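Local coordinates for protein cyclopropane mycolic acid synthase 3 (Mycobacterium tuberculosis, PDB 1L1E) that probably converts a double bond of alpha mycolic acids into a cyclopropane ring at the proximal position, using a methylene group from S-adenosyl-L-methionine, at residues A48-A51 against K52-L55; L55-G58 against K59-L62; W204-I208 against P209-E213. One frame throughout, in Å; residues are numbered along the deposited sequence.

Contact 1: A48-A51 against K52-L55; sequences AQIA and KIDL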
ATOM      1  N   ALA A  48       6.281  13.401   2.438  1.00 17.06           N
ATOM      2  CA  ALA A  48       6.521  12.396   1.403  1.00 17.17           C
ATOM      3  C   ALA A  48       5.354  11.423   1.248  1.00 15.73           C
ATOM      4  O   ALA A  48       5.179  10.829   0.182  1.00 18.01           O
ATOM      5  CB  ALA A  48       7.816  11.639   1.694  1.00 11.01           C
ATOM      6  N   GLN A  49       4.565  11.245   2.303  1.00 18.70           N
ATOM      7  CA  GLN A  49       3.402  10.352   2.219  1.00 17.04           C
ATOM      8  C   GLN A  49       2.287  11.113   1.511  1.00 19.32           C
ATOM      9  O   GLN A  49       1.477  10.527   0.781  1.00 19.32           O
ATOM     10  CB  GLN A  49       2.941   9.904   3.617  1.00 18.82           C
ATOM     11  CG  GLN A  49       3.916   8.964   4.321  1.00 14.61           C
ATOM     12  CD  GLN A  49       3.969   7.566   3.693  1.00 17.75           C
ATOM     13  OE1 GLN A  49       3.701   7.391   2.504  1.00 15.59           O
ATOM     14  NE2 GLN A  49       4.337   6.575   4.495  1.00 14.03           N
ATOM     15  N   ILE A  50       2.229  12.427   1.720  1.00 18.28           N
ATOM     16  CA  ILE A  50       1.209  13.210   1.032  1.00 17.72           C
ATOM     17  C   ILE A  50       1.605  13.280  -0.440  1.00 16.13           C
ATOM     18  O   ILE A  50       0.750  13.278  -1.330  1.00 12.29           O
ATOM     19  CB  ILE A  50       1.074  14.634   1.625  1.00 20.20           C
ATOM     20  CG1 ILE A  50       0.406  14.554   3.002  1.00 21.57           C
ATOM     21  CG2 ILE A  50       0.284  15.534   0.673  1.00 21.19           C
ATOM     22  CD1 ILE A  50      -1.026  14.047   2.983  1.00 23.22           C
ATOM     23  N   ALA A  51       2.913  13.312  -0.697  1.00 15.89           N
ATOM     24  CA  ALA A  51       3.412  13.347  -2.066  1.00 16.55           C
ATOM     25  C   ALA A  51       3.059  12.045  -2.807  1.00 17.17           C
ATOM     26  O   ALA A  51       2.755  12.059  -4.009  1.00 17.92           O
ATOM     27  CB  ALA A  51       4.921  13.546  -2.069  1.00 20.00           C
ATOM     28  N   LYS A  52       3.115  10.922  -2.096  1.00 15.26           N
ATOM     29  CA  LYS A  52       2.792   9.635  -2.700  1.00 15.92           C
ATOM     30  C   LYS A  52       1.288   9.562  -3.007  1.00 16.62           C
ATOM     31  O   LYS A  52       0.877   9.095  -4.075  1.00 17.51           O
ATOM     32  CB  LYS A  52       3.244   8.508  -1.762  1.00 14.81           C
ATOM     33  CG  LYS A  52       2.845   7.094  -2.187  1.00 12.49           C
ATOM     34  CD  LYS A  52       1.452   6.719  -1.679  1.00 17.13           C
ATOM     35  CE  LYS A  52       1.336   6.772  -0.135  1.00 14.84           C
ATOM     36  NZ  LYS A  52       2.306   5.894   0.621  1.00 13.80           N
ATOM     37  N   ILE A  53       0.466  10.031  -2.078  1.00 15.95           N
ATOM     38  CA  ILE A  53      -0.980  10.033  -2.289  1.00 18.20           C
ATOM     39  C   ILE A  53      -1.310  10.864  -3.549  1.00 18.90           C
ATOM     40  O   ILE A  53      -2.045  10.407  -4.433  1.00 15.81           O
ATOM     41  CB  ILE A  53      -1.697  10.596  -1.048  1.00 19.61           C
ATOM     42  CG1 ILE A  53      -1.472   9.654   0.131  1.00 19.56           C
ATOM     43  CG2 ILE A  53      -3.170  10.805  -1.333  1.00 21.96           C
ATOM     44  CD1 ILE A  53      -1.997  10.171   1.459  1.00 18.75           C
ATOM     45  N   ASP A  54      -0.740  12.064  -3.667  1.00 18.80           N
ATOM     46  CA  ASP A  54      -0.999  12.885  -4.856  1.00 19.85           C
ATOM     47  C   ASP A  54      -0.456  12.225  -6.132  1.00 17.76           C
ATOM     48  O   ASP A  54      -1.030  12.361  -7.211  1.00 16.40           O
ATOM     49  CB  ASP A  54      -0.381  14.291  -4.720  1.00 21.80           C
ATOM     50  CG  ASP A  54      -1.046  15.132  -3.634  1.00 28.06           C
ATOM     51  OD1 ASP A  54      -2.127  14.740  -3.134  1.00 28.31           O
ATOM     52  OD2 ASP A  54      -0.482  16.191  -3.279  1.00 27.76           O
ATOM     53  N   LEU A  55       0.657  11.512  -6.018  1.00 17.54           N
ATOM     54  CA  LEU A  55       1.223  10.852  -7.192  1.00 17.82           C
ATOM     55  C   LEU A  55       0.270   9.781  -7.717  1.00 17.39           C
ATOM     56  O   LEU A  55      -0.010   9.709  -8.915  1.00 15.67           O
ATOM     57  CB  LEU A  55       2.571  10.208  -6.849  1.00 17.59           C
ATOM     58  CG  LEU A  55       3.209   9.376  -7.970  1.00 22.19           C
ATOM     59  CD1 LEU A  55       3.689  10.294  -9.108  1.00 22.04           C
ATOM     60  CD2 LEU A  55       4.381   8.572  -7.404  1.00 19.39           C
TER
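Lys-52 reaches back one turn of helix 45-58 to Gln-49, and the two side chains run alongside each other. Its NZ donates to Gln-49 OE1 over 2.8 Å, tilted 23° from the amide's carbonyl plane. Bends at chi2, chi3 and chi4 fold the lysine back over this turn. NZ is gripped further by Ser-34 OG and Cys-35 O, of residues that line the bound carbonate, while Gln-49 NE2 donates to Ser-34 O; the buried ammonium thus has three oxygen partners, and the pair is consistent with a second shell to the cofactor pocket. Ile-53 follows: its N-H binds Gln-49 O at 3.1 Å, and its CG1, beside its own backbone N (chi1 -65°), lies against that same oxygen. Its CD1 meets Ile-50 CD1 at 4.3 Å. Asp-54 N donates to Ile-50 O in a nearly straight bond (168°); its OD2, 4.1 Å from Ile-50 CG2, has its main partner in Arg-81, a salt bridge. Leu-55 N closes the series on Ala-51 O at 3.0 Å. The regular helix thus packs Ile-50 and Ile-53 on helix 77-86, while Gln-49 and Lys-52 face the loop carrying Thr-32 and Ser-34.

Contact 2: L55-G58 against K59-L62; sequences LALG and KLNL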
ATOM      1  N   LEU A  55       0.657  11.512  -6.018  1.00 17.54           N
ATOM      2  CA  LEU A  55       1.223  10.852  -7.192  1.00 17.82           C
ATOM      3  C   LEU A  55       0.270   9.781  -7.717  1.00 17.39           C
ATOM      4  O   LEU A  55      -0.010   9.709  -8.915  1.00 15.67           O
ATOM      5  CB  LEU A  55       2.571  10.208  -6.849  1.00 17.59           C
ATOM      6  CG  LEU A  55       3.209   9.376  -7.970  1.00 22.19           C
ATOM      7  CD1 LEU A  55       3.689  10.294  -9.108  1.00 22.04           C
ATOM      8  CD2 LEU A  55       4.381   8.572  -7.404  1.00 19.39           C
ATOM      9  N   ALA A  56      -0.226   8.950  -6.808  1.00 16.11           N
ATOM     10  CA  ALA A  56      -1.144   7.876  -7.176  1.00 18.73           C
ATOM     11  C   ALA A  56      -2.449   8.421  -7.721  1.00 17.25           C
ATOM     12  O   ALA A  56      -2.884   8.041  -8.794  1.00 18.91           O
ATOM     13  CB  ALA A  56      -1.415   6.987  -5.975  1.00 15.63           C
ATOM     14  N   LEU A  57      -3.059   9.337  -6.982  1.00 20.70           N
ATOM     15  CA  LEU A  57      -4.334   9.916  -7.381  1.00 18.60           C
ATOM     16  C   LEU A  57      -4.242  10.749  -8.653  1.00 18.57           C
ATOM     17  O   LEU A  57      -5.180  10.780  -9.429  1.00 19.18           O
ATOM     18  CB  LEU A  57      -4.904  10.745  -6.233  1.00 17.45           C
ATOM     19  CG  LEU A  57      -5.155   9.957  -4.939  1.00 18.45           C
ATOM     20  CD1 LEU A  57      -5.714  10.902  -3.873  1.00 21.26           C
ATOM     21  CD2 LEU A  57      -6.138   8.799  -5.211  1.00 19.00           C
ATOM     22  N   GLY A  58      -3.115  11.418  -8.867  1.00 19.30           N
ATOM     23  CA  GLY A  58      -2.957  12.222 -10.064  1.00 18.38           C
ATOM     24  C   GLY A  58      -3.096  11.390 -11.327  1.00 20.47           C
ATOM     25  O   GLY A  58      -3.494  11.893 -12.375  1.00 20.34           O
ATOM     26  N   LYS A  59      -2.775  10.104 -11.220  1.00 19.77           N
ATOM     27  CA  LYS A  59      -2.847   9.178 -12.349  1.00 19.64           C
ATOM     28  C   LYS A  59      -4.264   8.713 -12.690  1.00 19.69           C
ATOM     29  O   LYS A  59      -4.509   8.165 -13.773  1.00 19.84           O
ATOM     30  CB  LYS A  59      -1.963   7.959 -12.063  1.00 16.37           C
ATOM     31  CG  LYS A  59      -0.475   8.295 -11.995  1.00 19.65           C
ATOM     32  CD  LYS A  59       0.343   7.109 -11.555  1.00 15.35           C
ATOM     33  CE  LYS A  59       1.827   7.430 -11.516  1.00 17.20           C
ATOM     34  NZ  LYS A  59       2.603   6.365 -10.789  1.00 17.30           N
ATOM     35  N   LEU A  60      -5.196   8.933 -11.773  1.00 22.41           N
ATOM     36  CA  LEU A  60      -6.579   8.519 -11.986  1.00 22.89           C
ATOM     37  C   LEU A  60      -7.417   9.609 -12.660  1.00 24.80           C
ATOM     38  O   LEU A  60      -8.627   9.448 -12.847  1.00 25.81           O
ATOM     39  CB  LEU A  60      -7.204   8.115 -10.645  1.00 24.57           C
ATOM     40  CG  LEU A  60      -6.448   7.009  -9.904  1.00 21.17           C
ATOM     41  CD1 LEU A  60      -7.140   6.667  -8.588  1.00 22.20           C
ATOM     42  CD2 LEU A  60      -6.384   5.788 -10.788  1.00 24.02           C
ATOM     43  N   ASN A  61      -6.766  10.710 -13.024  1.00 23.79           N
ATOM     44  CA  ASN A  61      -7.421  11.839 -13.681  1.00 27.10           C
ATOM     45  C   ASN A  61      -8.807  12.122 -13.076  1.00 27.45           C
ATOM     46  O   ASN A  61      -9.818  12.220 -13.777  1.00 28.05           O
ATOM     47  CB  ASN A  61      -7.493  11.573 -15.192  1.00 26.70           C
ATOM     48  CG  ASN A  61      -6.107  11.433 -15.820  1.00 30.42           C
ATOM     49  OD1 ASN A  61      -5.955  10.883 -16.915  1.00 30.94           O
ATOM     50  ND2 ASN A  61      -5.086  11.941 -15.124  1.00 25.98           N
ATOM     51  N   LEU A  62      -8.820  12.250 -11.753  1.00 27.16           N
ATOM     52  CA  LEU A  62     -10.031  12.520 -10.990  1.00 29.20           C
ATOM     53  C   LEU A  62     -10.720  13.839 -11.343  1.00 29.15           C
ATOM     54  O   LEU A  62     -10.073  14.879 -11.508  1.00 26.76           O
ATOM     55  CB  LEU A  62      -9.712  12.516  -9.491  1.00 29.30           C
ATOM     56  CG  LEU A  62      -9.393  11.168  -8.842  1.00 29.07           C
ATOM     57  CD1 LEU A  62      -8.924  11.395  -7.420  1.00 29.07           C
ATOM     58  CD2 LEU A  62     -10.638  10.276  -8.858  1.00 29.20           C
TER
HETATM   59  O   HOH W   1      -6.506  13.038 -10.526  1.00 24.00           O
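Leu-57 and Leu-60 meet where helix 45-58 runs out into a type I beta turn, Gly-58 to Asn-61, on the way to strand 67-71 of the Rossmann-like methyltransferase sheet. The backbone bonds change here from i to i+4 to i to i+3: Lys-59 N donates to Ala-56 O at 3.2 Å and Leu-60 N to Leu-57 O at 3.0 Å. Both donors stand well above the carbonyl planes, the second by 60°. Asn-61 then turns the chain with a positive phi of 40°.

Apolar contacts hold this exit to the sheet and to helix 77-86. Leu-57 CD2 touches Leu-60 CD1 at 4.1 Å, the two side chains slanting across one another, and Leu-62 CD1 comes up against Leu-57 CB from beyond the turn. Leu-60 continues onto strands 132-136 and 163-170, whereas Leu-57 and Leu-62 both reach Tyr-86 of helix 77-86.

Lys-59 combines both kinds of interaction. Extended beyond CG, its chain passes Leu-55 O with CG at 3.4 Å and carries CE past Leu-55 CD1, delivering NZ to Gln-282 OE1 and Gln-226 OE1, which bind the ammonium. A water bridges Leu-57 O, which already accepts from Leu-60 N, to Leu-62 N: it donates to the first at 2.8 Å and accepts from the second at 2.7 Å.

Contact 3: W204-I208 against P209-E213; sequences WLPSI and PTVHE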
ATOM      1  N   TRP A 204       1.763 -12.605  -0.533  1.00 28.32           N
ATOM      2  CA  TRP A 204       2.637 -13.044  -1.611  1.00 25.70           C
ATOM      3  C   TRP A 204       3.222 -11.835  -2.319  1.00 25.97           C
ATOM      4  O   TRP A 204       2.557 -10.812  -2.453  1.00 26.00           O
ATOM      5  CB  TRP A 204       1.824 -13.899  -2.589  1.00 25.35           C
ATOM      6  CG  TRP A 204       2.609 -14.516  -3.702  1.00 25.43           C
ATOM      7  CD1 TRP A 204       2.727 -14.054  -4.984  1.00 23.21           C
ATOM      8  CD2 TRP A 204       3.380 -15.719  -3.635  1.00 24.24           C
ATOM      9  NE1 TRP A 204       3.520 -14.901  -5.718  1.00 23.08           N
ATOM     10  CE2 TRP A 204       3.933 -15.931  -4.913  1.00 24.83           C
ATOM     11  CE3 TRP A 204       3.656 -16.639  -2.617  1.00 26.21           C
ATOM     12  CZ2 TRP A 204       4.750 -17.028  -5.203  1.00 25.81           C
ATOM     13  CZ3 TRP A 204       4.472 -17.733  -2.907  1.00 27.91           C
ATOM     14  CH2 TRP A 204       5.006 -17.914  -4.190  1.00 26.13           C
ATOM     15  N   LEU A 205       4.482 -11.941  -2.738  1.00 27.31           N
ATOM     16  CA  LEU A 205       5.146 -10.851  -3.460  1.00 26.06           C
ATOM     17  C   LEU A 205       5.173 -11.276  -4.919  1.00 23.49           C
ATOM     18  O   LEU A 205       5.813 -12.263  -5.273  1.00 25.96           O
ATOM     19  CB  LEU A 205       6.573 -10.649  -2.933  1.00 27.18           C
ATOM     20  CG  LEU A 205       6.655 -10.296  -1.444  1.00 28.84           C
ATOM     21  CD1 LEU A 205       8.102 -10.015  -1.047  1.00 28.91           C
ATOM     22  CD2 LEU A 205       5.785  -9.071  -1.170  1.00 28.83           C
ATOM     23  N   PRO A 206       4.472 -10.545  -5.788  1.00 22.75           N
ATOM     24  CA  PRO A 206       4.450 -10.910  -7.203  1.00 21.56           C
ATOM     25  C   PRO A 206       5.625 -10.408  -8.018  1.00 21.07           C
ATOM     26  O   PRO A 206       6.310  -9.453  -7.630  1.00 17.45           O
ATOM     27  CB  PRO A 206       3.148 -10.297  -7.687  1.00 21.45           C
ATOM     28  CG  PRO A 206       3.128  -9.004  -6.930  1.00 23.88           C
ATOM     29  CD  PRO A 206       3.521  -9.447  -5.521  1.00 24.40           C
ATOM     30  N   SER A 207       5.851 -11.083  -9.144  1.00 20.46           N
ATOM     31  CA  SER A 207       6.881 -10.713 -10.087  1.00 18.45           C
ATOM     32  C   SER A 207       6.152  -9.751 -11.013  1.00 19.58           C
ATOM     33  O   SER A 207       4.914  -9.770 -11.083  1.00 19.61           O
ATOM     34  CB  SER A 207       7.359 -11.937 -10.893  1.00 20.50           C
ATOM     35  OG  SER A 207       6.384 -12.353 -11.848  1.00 18.56           O
ATOM     36  N   ILE A 208       6.903  -8.903 -11.712  0.81 17.13           N
ATOM     37  CA  ILE A 208       6.299  -7.954 -12.637  0.81 19.35           C
ATOM     38  C   ILE A 208       5.516  -8.672 -13.744  0.81 18.62           C
ATOM     39  O   ILE A 208       4.402  -8.265 -14.084  0.81 18.64           O
ATOM     40  CB  ILE A 208       7.370  -7.016 -13.228  0.81 18.78           C
ATOM     41  CG1 ILE A 208       7.915  -6.114 -12.115  1.00 22.74           C
ATOM     42  CG2 ILE A 208       6.773  -6.157 -14.328  1.00 22.80           C
ATOM     43  CD1 ILE A 208       9.106  -5.270 -12.516  1.00 27.20           C
ATOM     44  N   PRO A 209       6.093  -9.741 -14.331  0.91 19.31           N
ATOM     45  CA  PRO A 209       5.414 -10.498 -15.389  0.91 18.54           C
ATOM     46  C   PRO A 209       4.054 -11.046 -14.930  0.91 18.01           C
ATOM     47  O   PRO A 209       3.115 -11.128 -15.721  0.91 18.79           O
ATOM     48  CB  PRO A 209       6.417 -11.607 -15.702  0.91 21.22           C
ATOM     49  CG  PRO A 209       7.727 -10.875 -15.565  1.00 21.07           C
ATOM     50  CD  PRO A 209       7.511 -10.141 -14.246  1.00 19.93           C
ATOM     51  N   THR A 210       3.961 -11.419 -13.656  0.86 17.32           N
ATOM     52  CA  THR A 210       2.720 -11.943 -13.092  0.86 20.41           C
ATOM     53  C   THR A 210       1.635 -10.866 -13.019  0.86 20.84           C
ATOM     54  O   THR A 210       0.479 -11.111 -13.390  0.86 16.77           O
ATOM     55  CB  THR A 210       2.941 -12.525 -11.673  0.86 19.96           C
ATOM     56  OG1 THR A 210       3.572 -13.806 -11.775  1.00 23.92           O
ATOM     57  CG2 THR A 210       1.626 -12.688 -10.952  1.00 19.33           C
ATOM     58  N   VAL A 211       1.999  -9.685 -12.522  1.00 21.90           N
ATOM     59  CA  VAL A 211       1.031  -8.594 -12.441  1.00 22.96           C
ATOM     60  C   VAL A 211       0.468  -8.401 -13.845  1.00 25.20           C
ATOM     61  O   VAL A 211      -0.750  -8.411 -14.053  1.00 24.41           O
ATOM     62  CB  VAL A 211       1.689  -7.278 -11.986  1.00 23.89           C
ATOM     63  CG1 VAL A 211       0.677  -6.138 -12.085  1.00 23.62           C
ATOM     64  CG2 VAL A 211       2.212  -7.419 -10.571  1.00 18.41           C
ATOM     65  N   HIS A 212       1.374  -8.225 -14.805  1.00 25.85           N
ATOM     66  CA  HIS A 212       1.002  -8.047 -16.202  1.00 27.17           C
ATOM     67  C   HIS A 212       0.129  -9.207 -16.659  1.00 26.59           C
ATOM     68  O   HIS A 212      -0.869  -9.016 -17.355  1.00 28.24           O
ATOM     69  CB  HIS A 212       2.256  -7.997 -17.070  1.00 29.24           C
ATOM     70  CG  HIS A 212       2.860  -6.635 -17.184  1.00 31.65           C
ATOM     71  ND1 HIS A 212       2.488  -5.738 -18.162  1.00 31.68           N
ATOM     72  CD2 HIS A 212       3.798  -6.008 -16.434  1.00 32.14           C
ATOM     73  CE1 HIS A 212       3.174  -4.618 -18.011  1.00 33.81           C
ATOM     74  NE2 HIS A 212       3.975  -4.756 -16.969  1.00 33.32           N
ATOM     75  N   GLU A 213       0.524 -10.409 -16.260  1.00 25.90           N
ATOM     76  CA  GLU A 213      -0.186 -11.631 -16.624  1.00 29.27           C
ATOM     77  C   GLU A 213      -1.676 -11.574 -16.323  1.00 26.86           C
ATOM     78  O   GLU A 213      -2.497 -11.634 -17.235  1.00 27.69           O
ATOM     79  CB  GLU A 213       0.412 -12.830 -15.885  1.00 31.54           C
ATOM     80  CG  GLU A 213      -0.211 -14.165 -16.267  1.00 38.13           C
ATOM     81  CD  GLU A 213       0.081 -15.274 -15.269  1.00 38.93           C
ATOM     82  OE1 GLU A 213      -0.348 -16.418 -15.528  1.00 43.32           O
ATOM     83  OE2 GLU A 213       0.728 -15.012 -14.230  1.00 40.78           O
TER
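Ser-207 caps helix 208-216 by taking the N-H of Thr-210, and its side chain can be followed outward. CB lies 3.8 Å from Pro-209 CD. With chi1 at 73°, OG sits between the serine's own backbone N and carbonyl carbon, which turns it toward the helix start. There it accepts from Thr-210 N at 3.2 Å, the N-H pointing at it with an angle of 149°; Thr-210 OG1 is equally near. The serine's carbonyl serves the same turn: Ser-207 O accepts from Val-211 N at 3.3 Å, and Thr-210 N makes only a weak second bond to it.

Other side chains pack around the cap. Pro-206 CG meets Val-211 CG2 at 4.1 Å, while Ile-208 and His-212 run side by side, with Ile-208 CG2 3.6 Å from His-212 CD2. The imidazole edge also faces Ile-208 O, which already accepts from His-212 N in a nearly linear bond. ND1 of that histidine binds Glu-216. Val-211 rests on Phe-283 and Ile-208 on Val-170, placing the helix against the sheet. A serine N-cap bonded to the third helical N-H is a classic helix start; Pro-209, in the first turn, has no N-H to satisfy.

Contacts 1 and 2 are successive lengths of one element: they share Leu-55, their centres lie 11 Å apart, and together they follow helix 45-58 from its cofactor-facing turns to its exit. Contact 3, which starts a different helix, stands apart, with its nearest atoms about 15 Å from contact 1 and about 13 Å from contact 2. Distance from the pocket grades them as well. The Lys-52 side chain of contact 1 is about 5 Å from the bound S-adenosyl-L-homocysteine; the side chain of Ala-56 in contact 2 is about 9 Å from S-adenosyl-L-homocysteine, and that of Pro-206 in contact 3 about 13 Å. Contacts 2 and 3 both touch strand 279-286, through Lys-59 and Val-211.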